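Local structure of pseudoalteromonas arctica PAMC 21717 (Pseudoalteromonas arctica, 5YL7) at residues N220-G225 with S238-A243; V196-G201 with N216-V221; N202-S207 with G228-Y233; I309-T314 with C324-V329. The protein hydrolyses peptide bonds as a cold-active serine protease of the subtilase family, with calcium ions bound to its fold. All blocks are in the same frame, centred on the assembly; numbering follows the deposited sequence.

How the contacts relate
From the N terminus, residues 196-201 run up one central strand of the parallel sheet, and contact 2 closes the following excursion by pairing them with 216-221. Contact 3 starts within that excursion, at 202-207, and ends at 228-233, so it crosses contact 2. Contact 1 begins where contact 2 ends, sharing Asn-220 and Val-221, and closes a second loop by joining 220-225 to 238-243, which leads into edge strand 242-245; contact 3 crosses it as well, tying the two loops together. Contact 4 follows in series, holding the end of helix 303-312 against 324-329. One calcium ion touches contacts 1 and 2, and Lys-311 of contact 4 salt-bridges to its ligand Asp-241.

Contact 1: N220-G225 with S238-A243. With CA (calcium ion), chain F.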
loop_
_atom_site.group_PDB
_atom_site.type_symbol
_atom_site.label_atom_id
_atom_site.label_comp_id
_atom_site.label_asym_id
_atom_site.label_seq_id
_atom_site.Cartn_x
_atom_site.Cartn_y
_atom_site.Cartn_z
ATOM N N ASN A 220 -3.574 -10.684 2.804
ATOM C CA ASN A 220 -4.258 -9.772 3.718
ATOM C C ASN A 220 -3.370 -9.517 4.904
ATOM O O ASN A 220 -2.808 -10.460 5.519
ATOM C CB ASN A 220 -5.605 -10.360 4.174
ATOM C CG ASN A 220 -6.489 -9.312 4.777
ATOM O OD1 ASN A 220 -6.409 -8.151 4.489
ATOM N ND2 ASN A 220 -7.440 -9.779 5.642
ATOM N N VAL A 221 -3.173 -8.233 5.200
ATOM C CA VAL A 221 -2.066 -7.783 6.082
ATOM C C VAL A 221 -2.625 -7.071 7.311
ATOM O O VAL A 221 -3.330 -6.061 7.214
ATOM C CB VAL A 221 -1.171 -6.826 5.305
ATOM C CG1 VAL A 221 -0.000 -6.356 6.179
ATOM C CG2 VAL A 221 -0.637 -7.489 4.045
ATOM N N ALA A 222 -2.224 -7.627 8.475
ATOM C CA ALA A 222 -2.472 -6.978 9.799
ATOM C C ALA A 222 -1.308 -6.054 10.099
ATOM O O ALA A 222 -0.206 -6.145 9.574
ATOM C CB ALA A 222 -2.635 -8.029 10.873
ATOM N N SER A 223 -1.537 -5.119 11.041
ATOM C CA SER A 223 -0.568 -4.133 11.420
ATOM C C SER A 223 0.037 -4.357 12.790
ATOM O O SER A 223 -0.771 -4.599 13.749
ATOM C CB SER A 223 -1.200 -2.770 11.436
ATOM O OG SER A 223 -0.286 -1.797 11.946
ATOM N N VAL A 224 1.335 -4.301 12.939
ATOM C CA VAL A 224 2.028 -4.195 14.217
ATOM C C VAL A 224 2.482 -2.800 14.438
ATOM O O VAL A 224 2.787 -2.006 13.536
ATOM C CB VAL A 224 3.158 -5.188 14.415
ATOM C CG1 VAL A 224 2.641 -6.627 14.383
ATOM C CG2 VAL A 224 4.270 -4.994 13.409
ATOM N N GLY A 225 2.622 -2.451 15.724
ATOM C CA GLY A 225 3.308 -1.209 16.138
ATOM C C GLY A 225 4.761 -1.420 16.295
ATOM O O GLY A 225 5.335 -2.488 16.099
ATOM N N SER A 238 -8.665 -15.300 11.029
ATOM C CA SER A 238 -8.086 -16.374 10.291
ATOM C C SER A 238 -7.616 -16.033 8.877
ATOM O O SER A 238 -6.645 -16.638 8.427
ATOM C CB SER A 238 -9.127 -17.540 10.168
ATOM O OG SER A 238 -9.633 -17.899 11.432
ATOM N N ASN A 239 -8.218 -15.041 8.250
ATOM C CA ASN A 239 -7.827 -14.703 6.925
ATOM C C ASN A 239 -6.647 -13.731 6.875
ATOM O O ASN A 239 -6.170 -13.402 5.788
ATOM C CB ASN A 239 -8.978 -14.183 6.079
ATOM C CG ASN A 239 -9.469 -12.844 6.448
ATOM O OD1 ASN A 239 -8.718 -12.044 7.081
ATOM N ND2 ASN A 239 -10.652 -12.438 6.056
ATOM N N ILE A 240 -6.061 -13.358 7.994
ATOM C CA ILE A 240 -4.789 -12.561 7.950
ATOM C C ILE A 240 -3.732 -13.543 7.528
ATOM O O ILE A 240 -3.585 -14.665 8.094
ATOM C CB ILE A 240 -4.442 -12.011 9.326
ATOM C CG1 ILE A 240 -5.557 -11.022 9.839
ATOM C CG2 ILE A 240 -3.105 -11.274 9.244
ATOM C CD1 ILE A 240 -5.820 -9.833 9.083
ATOM N N ASP A 241 -2.932 -13.124 6.526
ATOM C CA ASP A 241 -1.823 -13.946 6.092
ATOM C C ASP A 241 -0.567 -13.663 6.809
ATOM O O ASP A 241 0.211 -14.570 7.233
ATOM C CB ASP A 241 -1.622 -13.730 4.588
ATOM C CG ASP A 241 -2.810 -14.225 3.805
ATOM O OD1 ASP A 241 -3.128 -15.472 3.933
ATOM O OD2 ASP A 241 -3.471 -13.494 3.036
ATOM N N VAL A 242 -0.224 -12.371 6.972
ATOM C CA VAL A 242 1.016 -11.862 7.597
ATOM C C VAL A 242 0.727 -10.539 8.271
ATOM O O VAL A 242 -0.312 -9.924 8.020
ATOM C CB VAL A 242 2.148 -11.661 6.560
ATOM C CG1 VAL A 242 2.503 -12.966 5.836
ATOM C CG2 VAL A 242 1.774 -10.585 5.550
ATOM N N ALA A 243 1.671 -10.102 9.105
ATOM C CA ALA A 243 1.656 -8.783 9.646
ATOM C C ALA A 243 2.839 -7.982 9.195
ATOM O O ALA A 243 3.887 -8.538 8.870
ATOM C CB ALA A 243 1.621 -8.837 11.159
HETATM CA CA CA F . -4.585 -15.089 1.612
HETATM O O HOH W 1 -6.253 -14.562 3.329
HETATM O O HOH W 2 -5.401 -16.158 4.145
HETATM O O HOH W 3 -5.015 -17.370 2.147
HETATM O O HOH W 4 -6.900 -14.749 0.634
HETATM O O HOH W 5 -4.753 -16.123 -0.687
#
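Asn-220 and Asp-241 clasp each other through two hydrogen bonds at the entrance to a parallel strand pair. The backbone N of Asn-220 donates to Asp-241 OD2 at 2.8 Å, almost straight at 169° and on the anti lone pair, while Asp-241 N returns a bond to Asn-220 O at 2.9 Å. Placing CG beside its own backbone N (chi1 -65°), Asp-241 keeps its carboxylate on that side and can grip both the N-H and the C=O of Asn-220. Farther along, Ala-222 N donates to Val-242 O at 3.0 Å, and a CA-H...O contact joins Ala-243 CA to Ala-222 O.

The Asp-241 carboxylate also chelates calcium, with OD2 at 2.4 Å and OD1 at 2.8 Å from the ion; the metal and the salt bridge from OD1 to Lys-311 probably offset most of its charge. A calcium-bound water donates to Asn-239 O, making this carbonyl part of the second shell.

Of the side-chain amides, Asn-220 ND2 reaches Asn-239 OD1 at 3.0 Å, coming from above the plane of the acceptor carbonyl. Asn-239 OD1 is bonded to Ser-207 OG as well.

Apolar contacts continue along the strands: Ala-222 CB meets Ile-240 CG2 at 3.7 Å, and Val-224 CG1 meets Ala-243 CB at 4.0 Å. Val-221 and Val-242 share the opposite face, where helix 280-297 packs Ala-283 and Val-287 on Val-221. The pairing thus joins edge strand 242-245 to 219-224, neighbour of 195-199, in the parallel sheet of the subtilase α/β fold, with a calcium site at its start.

Contact 2: V196-G201 with N216-V221; sequences VVIAAG and NGVVNV. With CA (calcium ion), chain F.
Val-196 and Val-219 open a ladder of four backbone hydrogen bonds between neighbouring parallel strands, part of the central sheet of the subtilase fold. Val-219 N donates to Val-196 O at 2.8 Å, Ile-198 N to Val-219 O at 2.8 Å, Val-221 N to Ile-198 O at 2.9 Å, and Ala-200 N to Val-221 O at 3.0 Å. The short strand axes differ in direction by 24°, and the last rung carries the pairing just past the strand end at Ala-199.

Apolar side chains meet on both faces. On one, Val-197 CG1 packs against Val-221 CG2 at 3.9 Å, under Val-287 of helix 280-297. On the other, Ile-198 has its CG1 beside the backbone N (chi1 -55°) and is extended beyond it, which swings CD1 back toward the start of the ladder, 3.6 Å from Val-218 CG1. Asn-220 OD1 packs on Ala-200 CA at 3.2 Å.

The polar links at the ends run through water. Asn-220 ND2, bonded to Asn-239 OD1, also donates to a water that lies within hydrogen-bonding distance of Ala-200 O. Another water links Val-196 N with Gly-217 O.

Calcium is held by Val-218 O at 2.3 Å, with Asp-241 and Glu-307 as further protein ligands. The peptide group joining Val-218 to Val-219 therefore works on both sides: its carbonyl binds the metal while its N-H points at Val-196 O, nearly straight at 175°. The ion would be expected to polarise that peptide and make its N-H a stronger donor, coupling the metal site to the first rung of the sheet.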
loop_
_atom_site.group_PDB
_atom_site.type_symbol
_atom_site.label_atom_id
_atom_site.label_comp_id
_atom_site.label_asym_id
_atom_site.label_seq_id
_atom_site.Cartn_x
_atom_site.Cartn_y
_atom_site.Cartn_z
ATOM N N VAL A 196 -1.737 -9.709 -5.191
ATOM C CA VAL A 196 -2.624 -8.663 -4.664
ATOM C C VAL A 196 -2.436 -8.567 -3.155
ATOM O O VAL A 196 -2.742 -9.555 -2.476
ATOM C CB VAL A 196 -4.072 -8.943 -5.055
ATOM C CG1 VAL A 196 -4.948 -7.804 -4.557
ATOM C CG2 VAL A 196 -4.217 -9.032 -6.561
ATOM N N VAL A 197 -1.983 -7.425 -2.669
ATOM C CA VAL A 197 -1.714 -7.192 -1.258
ATOM C C VAL A 197 -2.668 -6.172 -0.741
ATOM O O VAL A 197 -2.817 -5.109 -1.337
ATOM C CB VAL A 197 -0.229 -6.709 -1.118
ATOM C CG1 VAL A 197 0.087 -6.466 0.372
ATOM C CG2 VAL A 197 0.739 -7.755 -1.675
ATOM N N ILE A 198 -3.310 -6.474 0.421
ATOM C CA ILE A 198 -4.438 -5.699 0.907
ATOM C C ILE A 198 -4.314 -5.443 2.395
ATOM O O ILE A 198 -3.866 -6.291 3.182
ATOM C CB ILE A 198 -5.773 -6.417 0.622
ATOM C CG1 ILE A 198 -5.854 -6.718 -0.890
ATOM C CG2 ILE A 198 -6.940 -5.552 1.095
ATOM C CD1 ILE A 198 -7.115 -7.413 -1.351
ATOM N N ALA A 199 -4.659 -4.204 2.784
ATOM C CA ALA A 199 -4.815 -3.840 4.198
ATOM C C ALA A 199 -6.019 -4.482 4.816
ATOM O O ALA A 199 -7.137 -4.373 4.313
ATOM C CB ALA A 199 -4.924 -2.374 4.336
ATOM N N ALA A 200 -5.849 -5.092 6.010
ATOM C CA ALA A 200 -7.008 -5.847 6.641
ATOM C C ALA A 200 -7.979 -4.966 7.240
ATOM O O ALA A 200 -9.139 -5.479 7.563
ATOM C CB ALA A 200 -6.474 -6.788 7.670
ATOM N N GLY A 201 -7.750 -3.692 7.481
ATOM C CA GLY A 201 -8.686 -2.753 8.103
ATOM C C GLY A 201 -8.382 -2.449 9.562
ATOM O O GLY A 201 -7.616 -3.117 10.214
ATOM N N ASN A 216 -10.789 -13.915 -1.679
ATOM C CA ASN A 216 -9.912 -15.031 -1.859
ATOM C C ASN A 216 -8.764 -14.687 -2.799
ATOM O O ASN A 216 -8.920 -13.872 -3.706
ATOM C CB ASN A 216 -10.623 -16.303 -2.311
ATOM C CG ASN A 216 -11.636 -16.775 -1.311
ATOM O OD1 ASN A 216 -11.281 -16.866 -0.113
ATOM N ND2 ASN A 216 -12.870 -16.973 -1.689
ATOM N N GLY A 217 -7.629 -15.332 -2.591
ATOM C CA GLY A 217 -6.451 -15.131 -3.449
ATOM C C GLY A 217 -5.689 -13.861 -3.242
ATOM O O GLY A 217 -5.073 -13.381 -4.176
ATOM N N VAL A 218 -5.719 -13.340 -2.015
ATOM C CA VAL A 218 -5.037 -12.086 -1.681
ATOM C C VAL A 218 -4.142 -12.302 -0.530
ATOM O O VAL A 218 -4.313 -13.216 0.274
ATOM C CB VAL A 218 -6.053 -10.949 -1.395
ATOM C CG1 VAL A 218 -7.054 -10.777 -2.544
ATOM C CG2 VAL A 218 -6.801 -11.116 -0.112
ATOM N N VAL A 219 -3.191 -11.385 -0.374
ATOM C CA VAL A 219 -2.316 -11.349 0.822
ATOM C C VAL A 219 -2.900 -10.263 1.736
ATOM O O VAL A 219 -2.754 -9.063 1.460
ATOM C CB VAL A 219 -0.871 -11.026 0.471
ATOM C CG1 VAL A 219 0.003 -11.064 1.671
ATOM C CG2 VAL A 219 -0.348 -11.956 -0.643
ATOM N N ASN A 220 -3.574 -10.684 2.804
ATOM C CA ASN A 220 -4.258 -9.772 3.718
ATOM C C ASN A 220 -3.370 -9.517 4.904
ATOM O O ASN A 220 -2.808 -10.460 5.519
ATOM C CB ASN A 220 -5.605 -10.360 4.174
ATOM C CG ASN A 220 -6.489 -9.312 4.777
ATOM O OD1 ASN A 220 -6.409 -8.151 4.489
ATOM N ND2 ASN A 220 -7.440 -9.779 5.642
ATOM N N VAL A 221 -3.173 -8.233 5.200
ATOM C CA VAL A 221 -2.066 -7.783 6.082
ATOM C C VAL A 221 -2.625 -7.071 7.311
ATOM O O VAL A 221 -3.330 -6.061 7.214
ATOM C CB VAL A 221 -1.171 -6.826 5.305
ATOM C CG1 VAL A 221 -0.000 -6.356 6.179
ATOM C CG2 VAL A 221 -0.637 -7.489 4.045
HETATM CA CA CA F . -4.585 -15.089 1.612
HETATM O O HOH W 6 -2.533 -12.460 -4.854
HETATM O O HOH W 7 -9.764 -7.824 6.096
HETATM O O HOH W 4 -6.900 -14.749 0.634
HETATM O O HOH W 2 -5.401 -16.158 4.145
HETATM O O HOH W 3 -5.015 -17.370 2.147
HETATM O O HOH W 1 -6.253 -14.562 3.329
HETATM O O HOH W 5 -4.753 -16.123 -0.687
#

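Contact 3: N202-S207 with G228-Y233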
loop_
_atom_site.group_PDB
_atom_site.type_symbol
_atom_site.label_atom_id
_atom_site.label_comp_id
_atom_site.label_asym_id
_atom_site.label_seq_id
_atom_site.Cartn_x
_atom_site.Cartn_y
_atom_site.Cartn_z
ATOM N N ASN A 202 -9.024 -1.407 10.072
ATOM C CA ASN A 202 -8.621 -0.687 11.288
ATOM C C ASN A 202 -9.765 -0.621 12.284
ATOM O O ASN A 202 -9.862 0.367 13.016
ATOM C CB ASN A 202 -8.129 0.694 10.998
ATOM C CG ASN A 202 -7.034 0.731 9.964
ATOM O OD1 ASN A 202 -6.166 -0.192 9.823
ATOM N ND2 ASN A 202 -6.988 1.831 9.192
ATOM N N ASP A 203 -10.532 -1.662 12.375
ATOM C CA ASP A 203 -11.742 -1.694 13.256
ATOM C C ASP A 203 -11.502 -2.444 14.508
ATOM O O ASP A 203 -12.480 -2.703 15.286
ATOM C CB ASP A 203 -12.894 -2.312 12.395
ATOM C CG ASP A 203 -12.862 -1.790 10.861
ATOM O OD1 ASP A 203 -13.536 -0.743 10.784
ATOM O OD2 ASP A 203 -12.216 -2.301 9.783
ATOM N N ASN A 204 -10.333 -2.978 14.835
ATOM C CA ASN A 204 -10.098 -3.799 15.961
ATOM C C ASN A 204 -11.165 -4.887 15.987
ATOM O O ASN A 204 -11.736 -5.201 17.075
ATOM C CB ASN A 204 -10.071 -3.022 17.307
ATOM C CG ASN A 204 -9.695 -3.850 18.445
ATOM O OD1 ASN A 204 -8.970 -4.813 18.409
ATOM N ND2 ASN A 204 -10.267 -3.478 19.665
ATOM N N ASP A 205 -11.354 -5.562 14.862
ATOM C CA ASP A 205 -12.451 -6.501 14.746
ATOM C C ASP A 205 -11.990 -7.650 13.857
ATOM O O ASP A 205 -10.916 -7.687 13.271
ATOM C CB ASP A 205 -13.679 -5.770 14.173
ATOM C CG ASP A 205 -15.058 -6.542 14.273
ATOM O OD1 ASP A 205 -15.134 -7.457 15.025
ATOM O OD2 ASP A 205 -15.875 -6.028 13.525
ATOM N N ASN A 206 -12.871 -8.629 13.713
ATOM C CA ASN A 206 -12.618 -9.839 12.886
ATOM C C ASN A 206 -12.546 -9.496 11.420
ATOM O O ASN A 206 -13.442 -8.982 10.741
ATOM C CB ASN A 206 -13.780 -10.822 13.121
ATOM C CG ASN A 206 -13.682 -12.127 12.399
ATOM O OD1 ASN A 206 -12.773 -12.363 11.623
ATOM N ND2 ASN A 206 -14.702 -13.005 12.653
ATOM N N SER A 207 -11.388 -9.766 10.823
ATOM C CA SER A 207 -11.063 -9.484 9.455
ATOM C C SER A 207 -11.876 -10.250 8.456
ATOM O O SER A 207 -11.940 -9.842 7.332
ATOM C CB SER A 207 -9.565 -9.738 9.252
ATOM O OG SER A 207 -9.238 -11.076 9.512
ATOM N N GLY A 228 6.236 -4.433 17.954
ATOM C CA GLY A 228 6.110 -5.746 17.347
ATOM C C GLY A 228 4.886 -6.545 17.790
ATOM O O GLY A 228 4.861 -7.748 17.475
ATOM N N GLY A 229 3.954 -5.914 18.412
ATOM C CA GLY A 229 2.679 -6.519 18.719
ATOM C C GLY A 229 1.588 -5.875 17.928
ATOM O O GLY A 229 1.764 -4.825 17.310
ATOM N N ARG A 230 0.371 -6.439 18.033
ATOM C CA ARG A 230 -0.715 -5.933 17.215
ATOM C C ARG A 230 -0.972 -4.490 17.446
ATOM O O ARG A 230 -1.128 -4.016 18.599
ATOM C CB ARG A 230 -2.036 -6.735 17.485
ATOM C CG ARG A 230 -3.102 -6.423 16.453
ATOM C CD ARG A 230 -4.282 -7.359 16.564
ATOM N NE ARG A 230 -4.962 -7.313 17.854
ATOM C CZ ARG A 230 -5.870 -6.455 18.237
ATOM N NH1 ARG A 230 -6.349 -5.515 17.490
ATOM N NH2 ARG A 230 -6.403 -6.631 19.496
ATOM N N ALA A 231 -1.051 -3.656 16.427
ATOM C CA ALA A 231 -1.471 -2.272 16.607
ATOM C C ALA A 231 -2.880 -2.250 17.086
ATOM O O ALA A 231 -3.709 -3.042 16.653
ATOM C CB ALA A 231 -1.324 -1.524 15.253
ATOM N N TYR A 232 -3.195 -1.328 18.014
ATOM C CA TYR A 232 -4.481 -1.391 18.716
ATOM C C TYR A 232 -5.661 -1.430 17.802
ATOM O O TYR A 232 -6.705 -2.040 18.155
ATOM C CB TYR A 232 -4.611 -0.216 19.693
ATOM C CG TYR A 232 -4.487 1.152 19.090
ATOM C CD1 TYR A 232 -5.570 1.844 18.593
ATOM C CD2 TYR A 232 -3.235 1.812 19.005
ATOM C CE1 TYR A 232 -5.465 3.114 18.094
ATOM C CE2 TYR A 232 -3.100 3.059 18.536
ATOM C CZ TYR A 232 -4.203 3.742 18.068
ATOM O OH TYR A 232 -4.151 5.063 17.588
ATOM N N TYR A 233 -5.640 -0.791 16.650
ATOM C CA TYR A 233 -6.753 -0.699 15.733
ATOM C C TYR A 233 -6.812 -1.891 14.744
ATOM O O TYR A 233 -7.787 -1.943 14.003
ATOM C CB TYR A 233 -6.663 0.616 14.922
ATOM C CG TYR A 233 -5.336 0.729 14.201
ATOM C CD1 TYR A 233 -5.079 -0.025 13.066
ATOM C CD2 TYR A 233 -4.265 1.490 14.689
ATOM C CE1 TYR A 233 -3.826 -0.038 12.480
ATOM C CE2 TYR A 233 -3.046 1.491 14.114
ATOM C CZ TYR A 233 -2.777 0.690 13.049
ATOM O OH TYR A 233 -1.541 0.643 12.432
HETATM O O HOH W 8 -9.607 -6.750 20.164
#
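Asn-204 holds its CG opposite the backbone N (chi1 -174°) and the Arg-230 chain bends at chi3 (60°), which together set Asn-204 OD1 at the guanidinium edge. The two residues lie in loops that follow strands 195-199 and 219-224, at the C-terminal edge of the parallel sheet of the subtilase fold. Their side chains cross at about a right angle, yet the amide and guanidinium planes are only 11° apart. Asn-204 OD1 takes a bond from Arg-230 NH1 at 2.9 Å and a weak one from Arg-230 NH2 at 3.3 Å. A water also donates to it, so this oxygen takes two firm bonds and a weak one; Arg-230 NH1 is shared with Ser-234 O.

Backbone contact comes from Asn-204 N, which donates to Tyr-233 O at 2.9 Å from well above the carbonyl plane. Asn-202 lies alongside the Tyr-233 ring, its OD1 3.4 Å from Tyr-233 CD1; that oxygen is hydrogen-bonded to Thr-280 OG1. The ring is fixed at its far end by Tyr-233 OH, bonded to Gly-247 O and Ser-223 OG. Within its own loop, Tyr-233 CD2 stands 3.9 Å above the plane of the Tyr-232 ring, over its centre.

Contact 4: I309-T314 with C324-V329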
loop_
_atom_site.group_PDB
_atom_site.type_symbol
_atom_site.label_atom_id
_atom_site.label_comp_id
_atom_site.label_asym_id
_atom_site.label_seq_id
_atom_site.Cartn_x
_atom_site.Cartn_y
_atom_site.Cartn_z
ATOM N N ILE A 309 5.928 -17.489 -0.142
ATOM C CA ILE A 309 7.213 -17.020 0.352
ATOM C C ILE A 309 7.016 -16.021 1.445
ATOM O O ILE A 309 7.651 -16.116 2.530
ATOM C CB ILE A 309 8.088 -16.434 -0.817
ATOM C CG1 ILE A 309 8.541 -17.543 -1.735
ATOM C CG2 ILE A 309 9.288 -15.698 -0.245
ATOM C CD1 ILE A 309 9.030 -17.073 -3.098
ATOM N N LEU A 310 6.117 -15.047 1.287
ATOM C CA LEU A 310 5.848 -14.029 2.321
ATOM C C LEU A 310 5.418 -14.719 3.593
ATOM O O LEU A 310 5.888 -14.383 4.695
ATOM C CB LEU A 310 4.761 -13.095 1.876
ATOM C CG LEU A 310 5.183 -12.058 0.813
ATOM C CD1 LEU A 310 3.922 -11.405 0.189
ATOM C CD2 LEU A 310 6.101 -10.968 1.361
ATOM N N LYS A 311 4.469 -15.658 3.522
ATOM C CA LYS A 311 3.881 -16.320 4.692
ATOM C C LYS A 311 4.884 -17.269 5.346
ATOM O O LYS A 311 4.875 -17.409 6.569
ATOM C CB LYS A 311 2.643 -17.081 4.326
ATOM C CG LYS A 311 1.471 -16.159 3.918
ATOM C CD LYS A 311 0.170 -16.929 3.573
ATOM C CE LYS A 311 -0.386 -17.513 4.816
ATOM N NZ LYS A 311 -1.819 -17.896 4.587
ATOM N N SER A 312 5.713 -17.918 4.546
ATOM C CA SER A 312 6.556 -18.999 5.094
ATOM C C SER A 312 7.814 -18.495 5.719
ATOM O O SER A 312 8.510 -19.279 6.370
ATOM C CB SER A 312 6.866 -20.020 4.004
ATOM O OG SER A 312 5.747 -20.569 3.344
ATOM N N THR A 313 8.197 -17.239 5.515
ATOM C CA THR A 313 9.454 -16.666 5.984
ATOM C C THR A 313 9.310 -15.609 7.041
ATOM O O THR A 313 10.251 -14.911 7.356
ATOM C CB THR A 313 10.305 -16.136 4.805
ATOM O OG1 THR A 313 9.591 -15.049 4.200
ATOM C CG2 THR A 313 10.576 -17.215 3.782
ATOM N N THR A 314 8.109 -15.456 7.600
ATOM C CA THR A 314 7.896 -14.435 8.611
ATOM C C THR A 314 8.703 -14.798 9.916
ATOM O O THR A 314 9.052 -15.980 10.142
ATOM C CB THR A 314 6.431 -14.289 8.999
ATOM O OG1 THR A 314 5.929 -15.577 9.406
ATOM C CG2 THR A 314 5.589 -13.759 7.926
ATOM N N CYS A 324 -2.804 -12.789 13.796
ATOM C CA CYS A 324 -2.091 -11.811 12.998
ATOM C C CYS A 324 -1.327 -12.497 11.880
ATOM O O CYS A 324 -0.303 -11.943 11.360
ATOM C CB CYS A 324 -1.104 -11.050 13.817
ATOM S SG CYS A 324 -1.840 -9.925 15.016
ATOM N N GLY A 325 -1.761 -13.653 11.394
ATOM C CA GLY A 325 -1.081 -14.361 10.357
ATOM C C GLY A 325 0.115 -15.077 10.919
ATOM O O GLY A 325 0.249 -15.310 12.116
ATOM N N THR A 326 1.051 -15.450 10.049
ATOM C CA THR A 326 2.104 -16.378 10.465
ATOM C C THR A 326 3.168 -15.700 11.240
ATOM O O THR A 326 4.041 -16.425 11.826
ATOM C CB THR A 326 2.717 -17.109 9.256
ATOM O OG1 THR A 326 3.404 -16.148 8.454
ATOM C CG2 THR A 326 1.693 -17.831 8.461
ATOM N N GLY A 327 3.295 -14.374 11.193
ATOM C CA GLY A 327 4.422 -13.654 11.781
ATOM C C GLY A 327 4.543 -12.286 11.141
ATOM O O GLY A 327 3.642 -11.910 10.354
ATOM N N ILE A 328 5.601 -11.582 11.476
ATOM C CA ILE A 328 5.923 -10.293 10.840
ATOM C C ILE A 328 6.774 -10.580 9.619
ATOM O O ILE A 328 7.757 -11.328 9.672
ATOM C CB ILE A 328 6.656 -9.369 11.803
ATOM C CG1 ILE A 328 5.787 -9.062 13.028
ATOM C CG2 ILE A 328 7.155 -8.069 11.116
ATOM C CD1 ILE A 328 6.513 -8.448 14.189
ATOM N N VAL A 329 6.422 -9.995 8.480
ATOM C CA VAL A 329 7.232 -10.149 7.252
ATOM C C VAL A 329 8.700 -9.780 7.515
ATOM O O VAL A 329 8.949 -8.751 8.135
ATOM C CB VAL A 329 6.596 -9.313 6.100
ATOM C CG1 VAL A 329 7.552 -9.193 4.910
ATOM C CG2 VAL A 329 5.287 -9.920 5.721
#
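Thr-314 and Thr-326 lock together through their hydroxyls in the tight part of this contact. Thr-314 OG1 donates to Thr-326 OG1 at 2.8 Å, and Thr-326 OG1 in turn donates to Lys-311 O at 2.7 Å, in the carbonyl plane and on a lone pair. In both threonines OG1 lies between the backbone N and the carbonyl carbon (chi1 55° in Thr-314, 66° in Thr-326), which turns both hydroxyls toward each other while the side chains cross at about a right angle.

The backbone is close here too. Thr-314 CB sits 3.3 Å from Ile-328 O, and Thr-314 OG1 comes within 3.4 Å of Gly-327 N without a hydrogen bond, an approach made possible by a glycine with no side chain.

Away from the threonine pair the contact is looser. Leu-310 CD2 and Val-329 CG1 touch at 4.2 Å on the inner side, where helix 280-297 packs against Leu-310. Toward solvent, the Lys-311 chain passes the exposed Thr-326, with CE 4.2 Å from Thr-326 CG2, and carries its NZ on to Asp-241 OD1, a ligand of the nearby calcium.

The 324-329 segment starts at Cys-324, which is disulfide-bonded to Cys-321, and Gly-327 and Val-329 also bond through their backbone to Ala-243 of edge strand 242-245. The hydroxyl chain runs in one direction, from Thr-314 through Thr-326 to a carbonyl in the last turn of helix 303-312, and each bond in such a chain probably reinforces the next, fastening the helix end to the following loop.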